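Local coordinates for protein 3-carboxy-cis,cis-muconate cycloisomerase (Pseudomonas putida, PDB 1RE5) that belongs to the fumarase/aspartase superfamily of largely helical enzymes that assemble as tetramers, at residues D[400-408]-D[418-426]. Sequence-based numbering, arbitrary orientation.
Sequences RHLRAVLGD and GEELDRLLD
D422 OD2 is a single carboxylate oxygen held by two nitrogens of one arginine: R403 NE and R403 NH2 each lie 2.7 Å from D422 OD2, a side-on salt bridge. Both bonds are bent, and the guanidinium and carboxylate planes stand 51° apart, so the pair illustrates a bridge made without coplanar, two-oxygen pairing. NE meets the oxygen nearly along its C-O axis, whereas NH2 approaches from above the carboxylate plane. R403 NH2 also makes a weak bond to G418 O, one turn before D422 in helix 418-424. The bend of the arginine chain at chi2 (66°) swings the guanidinium across helix 418-424, where L421 CB sits 3.5 Å from R403 CZ, over the centre of one face. Beside the salt bridge, L406 CD1 meets L425 CD2 at 3.9 Å, and L421 CD1 lies against L406 CB. H401 caps helix 402-407, its ND1 accepting from R403 N at 2.9 Å. The two short helices run nearly antiparallel (151°) within the adenylosuccinate lyase C-terminal family region, and the centre of the contact lies about 45 Å from the centre of the chain. Helix 410-415 joins them through V412, while helix 381-397 packs on L402 and L406 and helix 368-378 on L425.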
loop_
_atom_site.group_PDB
_atom_site.type_symbol
_atom_site.label_atom_id
_atom_site.label_comp_id
_atom_site.label_asym_id
_atom_site.label_seq_id
_atom_site.Cartn_x
_atom_site.Cartn_y
_atom_site.Cartn_z
ATOM N N ARG D 400 -14.383 -22.252 41.719
ATOM C CA ARG D 400 -13.607 -23.470 41.930
ATOM C C ARG D 400 -13.765 -24.326 40.676
ATOM O O ARG D 400 -14.780 -24.243 39.981
ATOM C CB ARG D 400 -14.079 -24.237 43.172
ATOM C CG ARG D 400 -15.547 -24.621 43.188
ATOM C CD ARG D 400 -15.813 -25.620 44.306
ATOM N NE ARG D 400 -17.214 -26.015 44.362
ATOM C CZ ARG D 400 -17.645 -27.158 44.885
ATOM N NH1 ARG D 400 -16.777 -28.020 45.399
ATOM N NH2 ARG D 400 -18.944 -27.444 44.878
ATOM N N HIS D 401 -12.754 -25.140 40.393
ATOM C CA HIS D 401 -12.739 -25.984 39.207
ATOM C C HIS D 401 -14.073 -26.658 38.909
ATOM O O HIS D 401 -14.829 -26.987 39.824
ATOM C CB HIS D 401 -11.643 -27.038 39.338
ATOM C CG HIS D 401 -11.093 -27.502 38.026
ATOM N ND1 HIS D 401 -11.848 -28.187 37.101
ATOM C CD2 HIS D 401 -9.858 -27.374 37.485
ATOM C CE1 HIS D 401 -11.102 -28.463 36.045
ATOM N NE2 HIS D 401 -9.890 -27.980 36.253
ATOM N N LEU D 402 -14.357 -26.851 37.619
ATOM C CA LEU D 402 -15.596 -27.493 37.181
ATOM C C LEU D 402 -15.567 -28.979 37.553
ATOM O O LEU D 402 -16.609 -29.582 37.803
ATOM C CB LEU D 402 -15.770 -27.355 35.663
ATOM C CG LEU D 402 -17.177 -27.120 35.094
ATOM C CD1 LEU D 402 -17.154 -27.353 33.598
ATOM C CD2 LEU D 402 -18.177 -28.046 35.741
ATOM N N ARG D 403 -14.374 -29.569 37.577
ATOM C CA ARG D 403 -14.234 -30.973 37.940
ATOM C C ARG D 403 -14.891 -31.207 39.296
ATOM O O ARG D 403 -15.606 -32.187 39.489
ATOM C CB ARG D 403 -12.760 -31.354 38.029
ATOM C CG ARG D 403 -12.526 -32.756 38.549
ATOM C CD ARG D 403 -13.051 -33.789 37.575
ATOM N NE ARG D 403 -12.959 -35.149 38.099
ATOM C CZ ARG D 403 -13.742 -35.643 39.053
ATOM N NH1 ARG D 403 -14.688 -34.889 39.600
ATOM N NH2 ARG D 403 -13.584 -36.896 39.459
ATOM N N ALA D 404 -14.637 -30.293 40.230
ATOM C CA ALA D 404 -15.193 -30.372 41.573
ATOM C C ALA D 404 -16.702 -30.198 41.545
ATOM O O ALA D 404 -17.440 -31.073 41.986
ATOM C CB ALA D 404 -14.571 -29.306 42.455
ATOM N N VAL D 405 -17.157 -29.064 41.025
ATOM C CA VAL D 405 -18.581 -28.775 40.949
ATOM C C VAL D 405 -19.399 -29.937 40.388
ATOM O O VAL D 405 -20.520 -30.177 40.840
ATOM C CB VAL D 405 -18.838 -27.530 40.091
ATOM C CG1 VAL D 405 -20.331 -27.230 40.020
ATOM C CG2 VAL D 405 -18.086 -26.360 40.675
ATOM N N LEU D 406 -18.845 -30.655 39.410
ATOM C CA LEU D 406 -19.538 -31.793 38.800
ATOM C C LEU D 406 -19.528 -33.022 39.707
ATOM O O LEU D 406 -20.436 -33.854 39.655
ATOM C CB LEU D 406 -18.896 -32.152 37.457
ATOM C CG LEU D 406 -19.078 -31.168 36.303
ATOM C CD1 LEU D 406 -18.277 -31.643 35.102
ATOM C CD2 LEU D 406 -20.550 -31.047 35.961
ATOM N N GLY D 407 -18.494 -33.133 40.535
ATOM C CA GLY D 407 -18.388 -34.259 41.445
ATOM C C GLY D 407 -19.395 -34.151 42.570
ATOM O O GLY D 407 -19.810 -35.159 43.137
ATOM N N ASP D 408 -19.786 -32.921 42.889
ATOM C CA ASP D 408 -20.749 -32.652 43.948
ATOM C C ASP D 408 -22.156 -32.522 43.366
ATOM O O ASP D 408 -23.089 -32.090 44.042
ATOM C CB ASP D 408 -20.367 -31.361 44.679
ATOM C CG ASP D 408 -19.010 -31.453 45.355
ATOM O OD1 ASP D 408 -18.524 -30.424 45.875
ATOM O OD2 ASP D 408 -18.429 -32.557 45.370
ATOM N N GLY D 418 -16.087 -41.251 39.273
ATOM C CA GLY D 418 -15.013 -40.306 39.509
ATOM C C GLY D 418 -13.906 -40.511 38.487
ATOM O O GLY D 418 -13.154 -39.583 38.183
ATOM N N GLU D 419 -13.808 -41.729 37.956
ATOM C CA GLU D 419 -12.795 -42.058 36.955
ATOM C C GLU D 419 -13.219 -41.512 35.594
ATOM O O GLU D 419 -12.377 -41.133 34.778
ATOM C CB GLU D 419 -12.596 -43.575 36.881
ATOM N N GLU D 420 -14.527 -41.472 35.352
ATOM C CA GLU D 420 -15.052 -40.957 34.089
ATOM C C GLU D 420 -14.917 -39.441 34.021
ATOM O O GLU D 420 -14.524 -38.895 32.991
ATOM C CB GLU D 420 -16.521 -41.352 33.918
ATOM C CG GLU D 420 -16.735 -42.838 33.665
ATOM C CD GLU D 420 -18.203 -43.214 33.541
ATOM O OE1 GLU D 420 -18.931 -43.131 34.557
ATOM O OE2 GLU D 420 -18.623 -43.591 32.423
ATOM N N LEU D 421 -15.247 -38.762 35.117
ATOM C CA LEU D 421 -15.151 -37.311 35.165
ATOM C C LEU D 421 -13.703 -36.859 35.057
ATOM O O LEU D 421 -13.419 -35.805 34.493
ATOM C CB LEU D 421 -15.768 -36.776 36.457
ATOM C CG LEU D 421 -17.285 -36.887 36.573
ATOM C CD1 LEU D 421 -17.751 -36.149 37.807
ATOM C CD2 LEU D 421 -17.934 -36.294 35.346
ATOM N N ASP D 422 -12.787 -37.653 35.600
ATOM C CA ASP D 422 -11.373 -37.315 35.538
ATOM C C ASP D 422 -10.924 -37.280 34.093
ATOM O O ASP D 422 -10.098 -36.454 33.717
ATOM C CB ASP D 422 -10.529 -38.337 36.307
ATOM C CG ASP D 422 -10.519 -38.083 37.813
ATOM O OD1 ASP D 422 -9.855 -38.854 38.537
ATOM O OD2 ASP D 422 -11.167 -37.116 38.276
ATOM N N ARG D 423 -11.479 -38.177 33.283
ATOM C CA ARG D 423 -11.127 -38.254 31.870
ATOM C C ARG D 423 -11.766 -37.133 31.051
ATOM O O ARG D 423 -11.105 -36.514 30.225
ATOM C CB ARG D 423 -11.542 -39.609 31.295
ATOM C CG ARG D 423 -11.096 -39.838 29.849
ATOM C CD ARG D 423 -11.808 -41.042 29.253
ATOM N NE ARG D 423 -11.668 -42.209 30.119
ATOM C CZ ARG D 423 -12.516 -43.234 30.146
ATOM N NH1 ARG D 423 -13.584 -43.248 29.348
ATOM N NH2 ARG D 423 -12.301 -44.244 30.983
ATOM N N LEU D 424 -13.049 -36.874 31.282
ATOM C CA LEU D 424 -13.758 -35.824 30.559
ATOM C C LEU D 424 -13.149 -34.443 30.747
ATOM O O LEU D 424 -13.137 -33.630 29.823
ATOM C CB LEU D 424 -15.223 -35.774 30.984
ATOM C CG LEU D 424 -16.146 -36.821 30.369
ATOM C CD1 LEU D 424 -17.550 -36.605 30.879
ATOM C CD2 LEU D 424 -16.113 -36.703 28.852
ATOM N N LEU D 425 -12.655 -34.170 31.947
ATOM C CA LEU D 425 -12.060 -32.876 32.231
ATOM C C LEU D 425 -10.568 -32.852 31.961
ATOM O O LEU D 425 -9.870 -31.951 32.422
ATOM C CB LEU D 425 -12.335 -32.465 33.675
ATOM C CG LEU D 425 -13.678 -31.773 33.911
ATOM C CD1 LEU D 425 -13.706 -30.481 33.133
ATOM C CD2 LEU D 425 -14.824 -32.663 33.483
ATOM N N ASP D 426 -10.082 -33.848 31.225
ATOM C CA ASP D 426 -8.671 -33.907 30.867
ATOM C C ASP D 426 -8.549 -33.456 29.416
ATOM O O ASP D 426 -9.164 -34.041 28.521
ATOM C CB ASP D 426 -8.109 -35.322 31.035
ATOM C CG ASP D 426 -6.677 -35.435 30.550
ATOM O OD1 ASP D 426 -5.917 -34.462 30.713
ATOM O OD2 ASP D 426 -6.298 -36.493 30.013
#